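Local atomic coordinates of mandelate racemase/muconate lactonizing protein (Alicyclobacillus acidocaldarius LAA1, PDB entry 3QLD), a protein that belongs to the mandelate racemase/muconate lactonizing branch of the enolase superfamily, joining an alpha+beta capping domain to a TIM-type barrel domain. Residues V7-S12 and D363-F368; D40-W45 and A120-Q125; D90-C95 and A114-Y119; D227-L232 and A259-A264; C244-V249 and P271-G276. One frame throughout, in Å; residues are numbered along the deposited sequence.

Contact 1 (V7-S12 and D363-F368)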
# COMPACT_ATOMS: atom_id res chain seq x y z
N VAL A 7 11.58 -17.36 -14.67
CA VAL A 7 12.79 -17.23 -13.88
C VAL A 7 12.87 -15.79 -13.32
O VAL A 7 12.80 -14.83 -14.07
CB VAL A 7 14.07 -17.47 -14.75
CG1 VAL A 7 15.31 -17.33 -13.91
CG2 VAL A 7 14.00 -18.85 -15.49
N LEU A 8 13.05 -15.67 -12.02
CA LEU A 8 13.23 -14.37 -11.37
C LEU A 8 14.66 -14.23 -11.06
O LEU A 8 15.31 -15.10 -10.47
CB LEU A 8 12.42 -14.29 -10.07
CG LEU A 8 10.94 -14.65 -10.20
CD1 LEU A 8 10.25 -14.69 -8.81
CD2 LEU A 8 10.39 -13.51 -10.99
N HIS A 9 15.17 -13.06 -11.40
CA HIS A 9 16.54 -12.78 -11.17
C HIS A 9 16.62 -11.59 -10.23
O HIS A 9 16.17 -10.51 -10.58
CB HIS A 9 17.18 -12.29 -12.48
CG HIS A 9 17.05 -13.26 -13.61
ND1 HIS A 9 17.97 -14.28 -13.80
CD2 HIS A 9 16.12 -13.39 -14.59
CE1 HIS A 9 17.62 -14.99 -14.87
NE2 HIS A 9 16.49 -14.48 -15.36
N ARG A 10 17.29 -11.76 -9.11
CA ARG A 10 17.63 -10.65 -8.21
C ARG A 10 19.03 -10.12 -8.48
O ARG A 10 20.03 -10.86 -8.38
CB ARG A 10 17.49 -11.05 -6.73
CG ARG A 10 17.30 -9.81 -5.88
CD ARG A 10 17.20 -10.25 -4.43
NE ARG A 10 17.27 -9.07 -3.60
CZ ARG A 10 16.59 -8.96 -2.47
NH1 ARG A 10 16.66 -7.83 -1.77
NH2 ARG A 10 15.84 -9.98 -2.09
N LEU A 11 19.12 -8.85 -8.85
CA LEU A 11 20.32 -8.27 -9.34
C LEU A 11 20.85 -7.22 -8.38
O LEU A 11 20.08 -6.55 -7.65
CB LEU A 11 20.07 -7.63 -10.71
CG LEU A 11 20.27 -8.45 -11.98
CD1 LEU A 11 19.56 -9.76 -11.98
CD2 LEU A 11 19.92 -7.64 -13.22
N SER A 12 22.18 -7.06 -8.38
CA SER A 12 22.80 -5.94 -7.70
C SER A 12 23.79 -5.32 -8.68
O SER A 12 24.77 -5.97 -9.01
CB SER A 12 23.53 -6.41 -6.47
OG SER A 12 24.09 -5.27 -5.82
N ASP A 363 25.29 -12.51 -19.96
CA ASP A 363 26.47 -12.54 -19.06
C ASP A 363 26.40 -11.49 -17.97
O ASP A 363 26.86 -11.71 -16.85
CB ASP A 363 27.80 -12.28 -19.80
CG ASP A 363 28.23 -13.44 -20.71
OD1 ASP A 363 28.04 -14.62 -20.34
OD2 ASP A 363 28.77 -13.17 -21.80
N ALA A 364 25.91 -10.31 -18.33
CA ALA A 364 25.76 -9.26 -17.34
C ALA A 364 24.68 -9.66 -16.33
O ALA A 364 24.92 -9.60 -15.12
CB ALA A 364 25.48 -7.90 -18.02
N VAL A 365 23.54 -10.13 -16.83
CA VAL A 365 22.47 -10.56 -15.93
C VAL A 365 23.04 -11.59 -14.94
O VAL A 365 22.79 -11.52 -13.70
CB VAL A 365 21.25 -11.10 -16.70
CG1 VAL A 365 20.27 -11.86 -15.74
CG2 VAL A 365 20.54 -9.99 -17.39
N ARG A 366 23.82 -12.53 -15.46
CA ARG A 366 24.37 -13.58 -14.62
C ARG A 366 25.38 -13.09 -13.60
O ARG A 366 25.30 -13.48 -12.42
CB ARG A 366 24.97 -14.68 -15.48
CG ARG A 366 23.96 -15.74 -15.81
CD ARG A 366 24.60 -17.15 -15.56
NE ARG A 366 26.07 -17.12 -15.75
CZ ARG A 366 26.93 -18.07 -15.37
NH1 ARG A 366 26.51 -19.20 -14.79
NH2 ARG A 366 28.23 -17.89 -15.60
N ARG A 367 26.28 -12.19 -14.02
CA ARG A 367 27.28 -11.65 -13.07
C ARG A 367 26.63 -10.86 -11.92
O ARG A 367 27.09 -10.99 -10.77
CB ARG A 367 28.36 -10.79 -13.76
CG ARG A 367 29.41 -10.07 -12.75
CD ARG A 367 30.36 -11.06 -11.94
NE ARG A 367 31.24 -10.38 -10.95
CZ ARG A 367 30.90 -10.05 -9.69
NH1 ARG A 367 29.67 -10.29 -9.21
NH2 ARG A 367 31.80 -9.44 -8.91
N PHE A 368 25.59 -10.07 -12.23
CA PHE A 368 25.00 -9.19 -11.26
C PHE A 368 23.97 -9.91 -10.35
O PHE A 368 23.48 -9.30 -9.39
CB PHE A 368 24.34 -8.00 -11.98
CG PHE A 368 25.32 -7.12 -12.74
CD1 PHE A 368 26.58 -6.83 -12.20
CD2 PHE A 368 24.94 -6.50 -13.94
CE1 PHE A 368 27.47 -5.96 -12.86
CE2 PHE A 368 25.82 -5.63 -14.62
CZ PHE A 368 27.08 -5.36 -14.09
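Leu11 and Phe368 bring the two backbones nearest each other, CA to CA 5.1 Å, where strand segment 7-12 passes helix segment 363-368 with axes 7.5 Å apart at closest and crossing steeply at 78°. One backbone hydrogen bond ties them here: Ser12 N donates to Phe368 O over 2.8 Å, nearly straight at 161°. The same oxygen lies 3.3 Å from Leu11 CA in a CA-H...O contact, and thus one carbonyl receives two successive residues of the strand. Val365 points toward the strand and carries CG1 anti to its own backbone N (chi1 167°), which sets this methyl over one face of the His9 imidazole. The resulting CH-pi contact is shifted from the centre toward the rim, CG1 standing 4.1 Å from the centroid. His9 NE2 is engaged by Gln35 OE1, and the ring also meets the indole of Trp45 almost in parallel. Leu11 fills the angle between strand and helix: its CG meets Phe368 CB at 4.1 Å, and its CD1 approaches Val365 CG1 at 4.4 Å. The Phe368 ring leads away from the strand, leaving Ser12 O obliquely beside it, while Ser12 OG binds Glu28. Strand 369-376 follows directly and pairs antiparallel with strand 3-15, an example of the enolase-superfamily layout in which the C-terminal part of the chain returns to complete the N-terminal capping domain.

Contact 2 (D40-W45 and A120-Q125)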
# COMPACT_ATOMS: atom_id res chain seq x y z
N ASP A 40 8.58 -22.89 -27.22
CA ASP A 40 9.42 -22.68 -28.39
C ASP A 40 10.70 -21.88 -28.17
O ASP A 40 11.47 -21.63 -29.11
CB ASP A 40 8.59 -22.12 -29.53
CG ASP A 40 7.45 -23.03 -29.86
OD1 ASP A 40 7.71 -24.25 -29.97
OD2 ASP A 40 6.32 -22.54 -29.97
N GLY A 41 10.94 -21.53 -26.90
CA GLY A 41 12.13 -20.77 -26.47
C GLY A 41 12.01 -19.27 -26.67
O GLY A 41 13.03 -18.53 -26.63
N ILE A 42 10.78 -18.82 -26.95
CA ILE A 42 10.46 -17.39 -27.09
C ILE A 42 10.27 -16.81 -25.67
O ILE A 42 9.72 -17.49 -24.80
CB ILE A 42 9.25 -17.15 -27.99
CG1 ILE A 42 9.54 -17.76 -29.42
CG2 ILE A 42 8.85 -15.65 -28.01
CD1 ILE A 42 10.47 -16.91 -30.26
N GLU A 43 10.85 -15.63 -25.46
CA GLU A 43 11.04 -15.06 -24.10
C GLU A 43 10.44 -13.70 -23.93
O GLU A 43 10.51 -12.87 -24.82
CB GLU A 43 12.52 -14.91 -23.78
CG GLU A 43 13.14 -16.27 -23.65
CD GLU A 43 14.55 -16.26 -23.19
OE1 GLU A 43 15.08 -15.21 -22.79
OE2 GLU A 43 15.16 -17.36 -23.26
N GLY A 44 9.91 -13.43 -22.73
CA GLY A 44 9.65 -12.05 -22.35
C GLY A 44 10.41 -11.67 -21.07
O GLY A 44 10.61 -12.52 -20.20
N TRP A 45 10.90 -10.42 -20.99
CA TRP A 45 11.53 -9.85 -19.78
C TRP A 45 10.83 -8.59 -19.29
O TRP A 45 10.21 -7.86 -20.10
CB TRP A 45 12.99 -9.44 -20.06
CG TRP A 45 13.87 -10.63 -20.38
CD1 TRP A 45 13.79 -11.44 -21.48
CD2 TRP A 45 14.94 -11.13 -19.59
NE1 TRP A 45 14.75 -12.43 -21.41
CE2 TRP A 45 15.47 -12.27 -20.26
CE3 TRP A 45 15.50 -10.75 -18.35
CZ2 TRP A 45 16.56 -13.00 -19.76
CZ3 TRP A 45 16.59 -11.48 -17.86
CH2 TRP A 45 17.11 -12.59 -18.57
N ALA A 120 4.85 -9.56 -27.74
CA ALA A 120 5.49 -8.90 -28.87
C ALA A 120 6.54 -9.80 -29.56
O ALA A 120 6.63 -9.83 -30.78
CB ALA A 120 6.13 -7.56 -28.45
N ALA A 121 7.32 -10.54 -28.77
CA ALA A 121 8.37 -11.38 -29.32
C ALA A 121 7.80 -12.61 -30.03
O ALA A 121 8.39 -13.09 -31.02
CB ALA A 121 9.34 -11.80 -28.21
N ARG A 122 6.67 -13.11 -29.50
CA ARG A 122 5.99 -14.27 -30.04
C ARG A 122 5.37 -13.93 -31.39
O ARG A 122 5.39 -14.79 -32.31
CB ARG A 122 4.92 -14.76 -29.07
CG ARG A 122 4.12 -15.98 -29.51
CD ARG A 122 4.90 -17.25 -29.31
NE ARG A 122 4.30 -18.37 -30.02
CZ ARG A 122 4.75 -19.63 -30.00
NH1 ARG A 122 5.81 -19.98 -29.25
NH2 ARG A 122 4.13 -20.56 -30.73
N THR A 123 4.85 -12.70 -31.50
CA THR A 123 4.17 -12.27 -32.72
C THR A 123 5.09 -11.47 -33.63
O THR A 123 4.68 -11.09 -34.72
CB THR A 123 2.85 -11.45 -32.45
OG1 THR A 123 3.16 -10.17 -31.90
CG2 THR A 123 1.81 -12.23 -31.56
N GLY A 124 6.32 -11.21 -33.20
CA GLY A 124 7.31 -10.43 -33.96
C GLY A 124 6.83 -9.01 -34.30
O GLY A 124 7.16 -8.47 -35.36
N GLN A 125 6.05 -8.41 -33.41
CA GLN A 125 5.55 -7.05 -33.62
C GLN A 125 6.21 -6.10 -32.64
O GLN A 125 6.39 -6.47 -31.48
CB GLN A 125 4.05 -7.03 -33.40
CG GLN A 125 3.28 -7.83 -34.45
CD GLN A 125 1.84 -7.38 -34.61
OE1 GLN A 125 1.20 -6.97 -33.64
NE2 GLN A 125 1.34 -7.43 -35.84
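Asp40 meets Arg122 with its carboxylate nearly coplanar with the guanidinium, the two planes 29° apart. A single oxygen does the work: Asp40 OD2 sits at the guanidinium edge and accepts from Arg122 NH1 at 2.7 Å through its anti lone pair. A second, weak bond from Arg122 NH2 reaches the same Asp40 OD2 at 3.0 Å, so the two terminal nitrogens straddle one oxygen. The arginine chain leaves the helix with CG anti to the backbone N and then bends at chi2 (79°), which swings the cationic end back toward the loop. Beneath the salt bridge the contact turns apolar. Ile42 directs its CG2 branch at the helix backbone, 3.7 Å from Arg122 N, and the same methyl packs on Ala121 CB at 3.9 Å. Its other branch, CG1, lies obliquely beside the guanidinium. Further along, Ala121 CB rests 3.7 Å from Glu43 O, where the chain enters strand 43-48. Asp38, just before the loop, adds a second anionic partner to Arg122 NH1 and accepts from Ile42 N, linking the loop's own fold to the ion pair. With two aspartates round one arginine at the surface of the N-terminal domain, the positive charge is probably well compensated, and the ionic clasp lies next to a small patch of methyl contacts that fastens loop 40-42 to the end of helix 105-123.

Contact 3 (D90-C95 and A114-Y119)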
# COMPACT_ATOMS: atom_id res chain seq x y z
N ASP A 90 -3.70 -13.44 -24.18
CA ASP A 90 -3.93 -12.03 -24.47
C ASP A 90 -3.30 -11.19 -23.31
O ASP A 90 -3.78 -11.28 -22.17
CB ASP A 90 -5.45 -11.77 -24.58
CG ASP A 90 -5.79 -10.32 -24.94
OD1 ASP A 90 -4.87 -9.48 -25.10
OD2 ASP A 90 -7.01 -10.02 -25.10
N PRO A 91 -2.22 -10.42 -23.57
CA PRO A 91 -1.62 -9.64 -22.47
C PRO A 91 -2.60 -8.66 -21.87
O PRO A 91 -2.38 -8.17 -20.77
CB PRO A 91 -0.47 -8.87 -23.12
CG PRO A 91 -0.60 -9.09 -24.60
CD PRO A 91 -1.53 -10.22 -24.86
N ARG A 92 -3.66 -8.35 -22.61
CA ARG A 92 -4.67 -7.37 -22.16
C ARG A 92 -5.42 -7.82 -20.92
O ARG A 92 -5.95 -6.99 -20.17
CB ARG A 92 -5.65 -7.00 -23.30
CG ARG A 92 -5.01 -6.02 -24.31
CD ARG A 92 -5.90 -5.80 -25.54
NE ARG A 92 -5.23 -5.11 -26.66
CZ ARG A 92 -4.93 -3.80 -26.71
NH1 ARG A 92 -5.19 -2.98 -25.68
NH2 ARG A 92 -4.34 -3.30 -27.81
N THR A 93 -5.47 -9.12 -20.70
CA THR A 93 -6.29 -9.67 -19.68
C THR A 93 -5.52 -10.31 -18.53
O THR A 93 -6.13 -10.87 -17.61
CB THR A 93 -7.25 -10.68 -20.28
OG1 THR A 93 -6.54 -11.85 -20.67
CG2 THR A 93 -7.96 -10.07 -21.53
N VAL A 94 -4.21 -10.27 -18.59
CA VAL A 94 -3.40 -11.01 -17.62
C VAL A 94 -3.66 -10.50 -16.18
O VAL A 94 -3.63 -11.30 -15.24
CB VAL A 94 -1.89 -11.13 -18.05
CG1 VAL A 94 -1.28 -9.81 -18.16
CG2 VAL A 94 -1.13 -11.97 -17.06
N CYS A 95 -3.98 -9.22 -15.99
CA CYS A 95 -4.26 -8.74 -14.62
C CYS A 95 -5.45 -9.41 -13.92
O CYS A 95 -5.59 -9.36 -12.67
CB CYS A 95 -4.33 -7.22 -14.53
SG CYS A 95 -2.71 -6.47 -14.82
N ALA A 114 6.04 -8.34 -18.47
CA ALA A 114 6.81 -9.46 -19.07
C ALA A 114 5.88 -10.18 -20.05
O ALA A 114 6.33 -10.64 -21.13
CB ALA A 114 7.31 -10.38 -17.97
N VAL A 115 4.58 -10.29 -19.74
CA VAL A 115 3.65 -10.96 -20.66
C VAL A 115 3.46 -10.14 -21.99
O VAL A 115 3.47 -10.71 -23.10
CB VAL A 115 2.33 -11.26 -20.00
CG1 VAL A 115 1.33 -11.87 -20.98
CG2 VAL A 115 2.56 -12.24 -18.87
N TRP A 116 3.29 -8.83 -21.86
CA TRP A 116 3.30 -7.93 -23.02
C TRP A 116 4.57 -8.10 -23.86
O TRP A 116 4.53 -8.06 -25.12
CB TRP A 116 3.18 -6.47 -22.57
CG TRP A 116 1.77 -6.00 -22.41
CD1 TRP A 116 1.06 -5.91 -21.25
CD2 TRP A 116 0.90 -5.51 -23.44
NE1 TRP A 116 -0.21 -5.43 -21.50
CE2 TRP A 116 -0.32 -5.15 -22.83
CE3 TRP A 116 1.05 -5.32 -24.83
CZ2 TRP A 116 -1.40 -4.64 -23.56
CZ3 TRP A 116 -0.05 -4.82 -25.57
CH2 TRP A 116 -1.25 -4.49 -24.92
N ASP A 117 5.69 -8.26 -23.17
CA ASP A 117 6.98 -8.29 -23.80
C ASP A 117 7.10 -9.62 -24.53
O ASP A 117 7.58 -9.66 -25.67
CB ASP A 117 8.10 -8.11 -22.74
CG ASP A 117 9.48 -7.99 -23.34
OD1 ASP A 117 9.88 -6.85 -23.70
OD2 ASP A 117 10.16 -9.06 -23.44
N TRP A 118 6.70 -10.71 -23.87
CA TRP A 118 6.73 -12.05 -24.47
C TRP A 118 5.83 -12.03 -25.69
O TRP A 118 6.24 -12.51 -26.76
CB TRP A 118 6.23 -13.11 -23.49
CG TRP A 118 5.75 -14.35 -24.20
CD1 TRP A 118 6.54 -15.38 -24.68
CD2 TRP A 118 4.40 -14.68 -24.55
NE1 TRP A 118 5.76 -16.33 -25.26
CE2 TRP A 118 4.45 -15.93 -25.22
CE3 TRP A 118 3.14 -14.05 -24.35
CZ2 TRP A 118 3.29 -16.56 -25.70
CZ3 TRP A 118 1.99 -14.69 -24.80
CH2 TRP A 118 2.08 -15.93 -25.51
N TYR A 119 4.65 -11.41 -25.58
CA TYR A 119 3.67 -11.41 -26.65
C TYR A 119 4.18 -10.70 -27.91
O TYR A 119 3.96 -11.20 -29.03
CB TYR A 119 2.32 -10.80 -26.18
CG TYR A 119 1.26 -10.75 -27.25
CD1 TYR A 119 1.22 -9.67 -28.14
CD2 TYR A 119 0.35 -11.78 -27.41
CE1 TYR A 119 0.25 -9.62 -29.18
CE2 TYR A 119 -0.63 -11.74 -28.43
CZ TYR A 119 -0.67 -10.65 -29.30
OH TYR A 119 -1.61 -10.60 -30.30
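Pro91 supplies the CH-pi contacts, wedged between two aromatic side chains of helix 105-123. Its CB stands 3.5 Å from the centroid of the Trp116 five-membered ring, only 5° off the normal, whereas its CD lies over the Tyr119 face, 3.9 Å from that centroid and nearer the rim. Arg92 meets the indole differently: Trp116 CH2 is centred 4.1 Å above one face of the guanidinium, with the planes 80° apart, so the rim of the ring points at the flat cation. Aliphatic packing continues behind the proline, where Val115 sends CG1 to Pro91 CB and CG2 to Val94 CG2, each pair 4.1 Å apart. No hydrogen bond spans the segments. Polar bonds instead shape the loop: Asp90 OD1 accepts from Arg92 N at 3.0 Å, an Asx turn, and Asp90 O takes both Thr93 N and Thr93 OG1. Val94 and Val115 also touch Phe76, so the loop packs against helices 61-80 and 105-123 in the helical part of the enolase-superfamily N-terminal capping domain.

Contact 4 (D227-L232 and A259-A264)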
# COMPACT_ATOMS: atom_id res chain seq x y z
N ASP A 227 -0.27 13.81 3.11
CA ASP A 227 -1.08 14.04 4.36
C ASP A 227 -2.56 14.39 4.24
O ASP A 227 -3.36 14.00 5.13
CB ASP A 227 -0.47 15.16 5.23
CG ASP A 227 0.63 14.65 6.17
OD1 ASP A 227 0.74 13.42 6.32
OD2 ASP A 227 1.37 15.50 6.73
N ASP A 228 -2.95 15.11 3.18
CA ASP A 228 -4.33 15.56 3.07
C ASP A 228 -4.65 16.18 1.68
O ASP A 228 -3.95 17.04 1.12
CB ASP A 228 -4.77 16.25 4.41
CG ASP A 228 -5.78 17.39 4.30
OD1 ASP A 228 -6.18 17.85 5.41
OD2 ASP A 228 -6.21 17.82 3.21
N TRP A 229 -5.64 15.54 1.10
CA TRP A 229 -6.07 15.79 -0.23
C TRP A 229 -6.63 17.20 -0.36
O TRP A 229 -6.47 17.86 -1.39
CB TRP A 229 -7.14 14.77 -0.58
CG TRP A 229 -6.62 13.44 -0.99
CD1 TRP A 229 -6.74 12.25 -0.31
CD2 TRP A 229 -5.87 13.14 -2.18
NE1 TRP A 229 -6.13 11.22 -1.03
CE2 TRP A 229 -5.59 11.75 -2.17
CE3 TRP A 229 -5.41 13.93 -3.26
CZ2 TRP A 229 -4.88 11.12 -3.21
CZ3 TRP A 229 -4.73 13.29 -4.32
CH2 TRP A 229 -4.46 11.90 -4.27
N PHE A 230 -7.28 17.68 0.71
CA PHE A 230 -7.86 19.00 0.63
C PHE A 230 -6.85 20.10 0.73
O PHE A 230 -7.05 21.13 0.10
CB PHE A 230 -9.04 19.18 1.59
CG PHE A 230 -10.32 18.85 0.92
CD1 PHE A 230 -10.94 17.64 1.15
CD2 PHE A 230 -10.83 19.69 -0.08
CE1 PHE A 230 -12.11 17.31 0.46
CE2 PHE A 230 -11.99 19.40 -0.76
CZ PHE A 230 -12.64 18.20 -0.49
N ASP A 231 -5.75 19.87 1.48
CA ASP A 231 -4.63 20.83 1.51
C ASP A 231 -4.05 20.95 0.12
O ASP A 231 -3.69 22.05 -0.33
CB ASP A 231 -3.50 20.37 2.50
CG ASP A 231 -3.94 20.54 4.04
OD1 ASP A 231 -4.97 21.17 4.31
OD2 ASP A 231 -3.21 20.10 4.93
N LEU A 232 -3.91 19.82 -0.56
CA LEU A 232 -3.41 19.83 -1.92
C LEU A 232 -4.34 20.60 -2.92
O LEU A 232 -3.91 21.39 -3.79
CB LEU A 232 -3.13 18.43 -2.37
CG LEU A 232 -2.30 18.40 -3.67
CD1 LEU A 232 -0.89 19.08 -3.44
CD2 LEU A 232 -2.13 16.97 -4.07
N ALA A 259 -8.13 14.51 -10.11
CA ALA A 259 -8.80 15.30 -11.13
C ALA A 259 -10.09 15.91 -10.58
O ALA A 259 -10.39 17.06 -10.87
CB ALA A 259 -9.07 14.43 -12.34
N ARG A 260 -10.82 15.17 -9.75
CA ARG A 260 -12.08 15.64 -9.20
C ARG A 260 -11.84 16.80 -8.22
O ARG A 260 -12.62 17.78 -8.19
CB ARG A 260 -12.86 14.47 -8.55
CG ARG A 260 -14.23 14.85 -8.00
CD ARG A 260 -15.27 15.06 -9.09
NE ARG A 260 -16.55 15.43 -8.49
CZ ARG A 260 -17.61 14.61 -8.38
NH1 ARG A 260 -17.57 13.37 -8.86
NH2 ARG A 260 -18.74 15.05 -7.82
N LEU A 261 -10.72 16.71 -7.48
CA LEU A 261 -10.37 17.70 -6.48
C LEU A 261 -9.69 18.92 -7.08
O LEU A 261 -9.64 19.94 -6.42
CB LEU A 261 -9.43 17.08 -5.43
CG LEU A 261 -10.07 16.18 -4.39
CD1 LEU A 261 -8.93 15.56 -3.62
CD2 LEU A 261 -11.09 16.89 -3.46
N GLY A 262 -9.20 18.80 -8.32
CA GLY A 262 -8.38 19.86 -8.95
C GLY A 262 -7.07 19.93 -8.16
O GLY A 262 -6.56 21.02 -7.89
N ALA A 263 -6.58 18.77 -7.71
CA ALA A 263 -5.45 18.77 -6.78
C ALA A 263 -4.13 18.84 -7.55
O ALA A 263 -3.05 19.08 -6.93
CB ALA A 263 -5.44 17.50 -5.95
N ALA A 264 -4.18 18.50 -8.85
CA ALA A 264 -2.97 18.59 -9.68
C ALA A 264 -3.33 18.66 -11.15
O ALA A 264 -4.44 18.28 -11.57
CB ALA A 264 -1.98 17.41 -9.43
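The Phe230 ring receives Leu261 CD2 over one face, the methyl 4.0 Å from the centroid and shifted off centre, 29° from the normal. The Trp229 indole is met at its edge by Ala263 CB, 4.5 Å from CE3, while Leu261 CD1 comes in obliquely and touches Trp229 CB at 3.6 Å. The two methyls of Leu261 are thus divided between neighbouring aromatic residues. Leu232 CD2 lies 3.8 Å from Ala263 CB, and Leu232 CG 3.4 Å from Ala263 O, a buried carbonyl with no polar partner. Both helix ends are marked: Asp228 OD2 caps the start of helix 229-238 by accepting from Asp231 N, and Gly262, with positive phi, closes helix 252-261 in a Schellman motif. In the dimer, Arg253 of the second subunit makes a cation-pi contact with Trp229, and Phe230 of that subunit packs on Leu261. Two successive outer helices of a beta/alpha barrel are joined here, at the subunit interface.

Contact 5 (C244-V249 and P271-G276)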
# COMPACT_ATOMS: atom_id res chain seq x y z
N CYS A 244 2.49 18.68 -10.08
CA CYS A 244 2.69 17.35 -10.63
C CYS A 244 2.71 16.35 -9.47
O CYS A 244 3.33 16.62 -8.46
CB CYS A 244 4.06 17.29 -11.28
SG CYS A 244 4.40 15.66 -12.00
N LEU A 245 2.00 15.23 -9.62
CA LEU A 245 2.08 14.20 -8.60
C LEU A 245 2.79 12.98 -9.20
O LEU A 245 2.58 12.64 -10.38
CB LEU A 245 0.68 13.80 -8.09
CG LEU A 245 -0.08 14.97 -7.46
CD1 LEU A 245 -1.49 14.43 -7.01
CD2 LEU A 245 0.64 15.58 -6.30
N ASP A 246 3.59 12.33 -8.36
CA ASP A 246 4.28 11.08 -8.73
C ASP A 246 3.67 10.05 -7.74
O ASP A 246 2.66 9.44 -8.08
CB ASP A 246 5.80 11.29 -8.64
CG ASP A 246 6.64 10.03 -8.73
OD1 ASP A 246 6.13 8.96 -9.01
OD2 ASP A 246 7.86 10.15 -8.51
N GLU A 247 4.24 9.93 -6.55
CA GLU A 247 3.91 8.79 -5.63
C GLU A 247 2.54 8.95 -4.99
O GLU A 247 1.90 7.96 -4.60
CB GLU A 247 5.07 8.48 -4.63
CG GLU A 247 5.24 9.52 -3.55
CD GLU A 247 6.26 10.61 -3.96
OE1 GLU A 247 6.76 11.25 -3.02
OE2 GLU A 247 6.58 10.81 -5.18
N SER A 248 2.03 10.19 -4.99
CA SER A 248 0.66 10.43 -4.52
C SER A 248 -0.42 9.85 -5.38
O SER A 248 -1.58 9.90 -4.97
CB SER A 248 0.38 11.93 -4.36
OG SER A 248 1.12 12.46 -3.28
N VAL A 249 -0.07 9.41 -6.60
CA VAL A 249 -1.00 8.78 -7.48
C VAL A 249 -0.50 7.35 -7.88
O VAL A 249 0.31 7.18 -8.80
CB VAL A 249 -1.21 9.60 -8.73
CG1 VAL A 249 -2.01 8.75 -9.73
CG2 VAL A 249 -2.01 10.97 -8.37
N PRO A 271 5.06 3.25 -15.39
CA PRO A 271 4.18 2.12 -15.64
C PRO A 271 4.24 1.11 -14.51
O PRO A 271 3.23 0.54 -14.14
CB PRO A 271 4.71 1.56 -17.00
CG PRO A 271 5.31 2.80 -17.64
CD PRO A 271 5.91 3.61 -16.55
N GLY A 272 5.42 0.89 -13.93
CA GLY A 272 5.54 -0.09 -12.84
C GLY A 272 4.77 0.38 -11.60
O GLY A 272 4.06 -0.39 -10.98
N ARG A 273 4.86 1.66 -11.28
CA ARG A 273 4.18 2.18 -10.06
C ARG A 273 2.66 2.03 -10.27
O ARG A 273 1.90 1.79 -9.34
CB ARG A 273 4.58 3.68 -9.88
CG ARG A 273 4.12 4.34 -8.54
CD ARG A 273 4.35 5.94 -8.49
NE ARG A 273 3.27 6.65 -9.22
CZ ARG A 273 3.44 7.38 -10.33
NH1 ARG A 273 4.65 7.57 -10.84
NH2 ARG A 273 2.37 7.95 -10.91
N LEU A 274 2.21 2.17 -11.51
CA LEU A 274 0.76 2.14 -11.79
C LEU A 274 0.16 0.76 -11.93
O LEU A 274 -1.05 0.60 -11.90
CB LEU A 274 0.43 3.04 -13.00
CG LEU A 274 0.64 4.52 -12.73
CD1 LEU A 274 0.58 5.27 -14.08
CD2 LEU A 274 -0.50 4.95 -11.78
N GLY A 275 1.02 -0.28 -12.07
CA GLY A 275 0.50 -1.62 -12.29
C GLY A 275 0.68 -2.19 -13.70
O GLY A 275 0.14 -3.30 -14.00
N GLY A 276 1.45 -1.50 -14.54
CA GLY A 276 1.79 -2.09 -15.83
C GLY A 276 1.34 -1.25 -17.01
O GLY A 276 0.92 -0.08 -16.87
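Arg273 grips Val249 O side-on with two nitrogens, NE and NH2 each 3.0 Å from that oxygen, which lies at the guanidinium edge, close to its plane. The two donors reach it differently: NH2 is in the carbonyl plane, whereas NE stands 39° above it. The third nitrogen, NH1, forms a salt bridge with Asp246 OD1 at 2.7 Å, the carboxylate turned 67° from the guanidinium plane. The backbone of Asp246 lies over one face of the same group, its O 3.1 Å from Arg273 CZ without a hydrogen bond being formed. The arginine chain runs extended to CD, then bends at chi3 (79°), which turns the planar end toward the turn. Leu274 CD2 packs against the same carbonyl, 3.8 Å from Val249 O. The segments lie at the C-terminal ends of neighbouring parallel strands 243-245 and 266-269 of the TIM-type barrel, where enolase-superfamily proteins carry their active sites; the contact joins two beta-to-alpha loops. Residues 246-249 form a type I beta turn, closed by Val249 N on Asp246 O at 3.1 Å, which presents the carboxylate and the accepting carbonyl to one arginine. Around this shell, Tyr56 OH binds Asp246 OD1, Lys270 forms a salt bridge with Asp246 OD2, and Asn268 O takes a further bond from Arg273 NH2. The short, weakly bonded helix bearing the arginine ends in a Schellman motif at Gly275.

How the contacts relate
Contacts 1, 2 and 3 form a continuous run through the capping domain. Val365 CG2 of contact 1 packs 4.2 Å from Trp45 CZ3 of contact 2, and Trp45 N probably hydrogen-bonds Asp117 OD2 of contact 3 at 2.9 Å; contacts 2 and 3 share helix 105-123. Contacts 4 and 5 belong to the barrel, alternate along the chain and meet where Ala264 CB lies 3.7 Å from Leu245 CG; both touch the second subunit. Contact 5, at the barrel mouth where this superfamily places its active site, comes within about 4 Å of contact 3, nearest atoms, without touching it. Between centres, contact 4 lies about 16 Å from contact 5 but about 41 Å from contact 1.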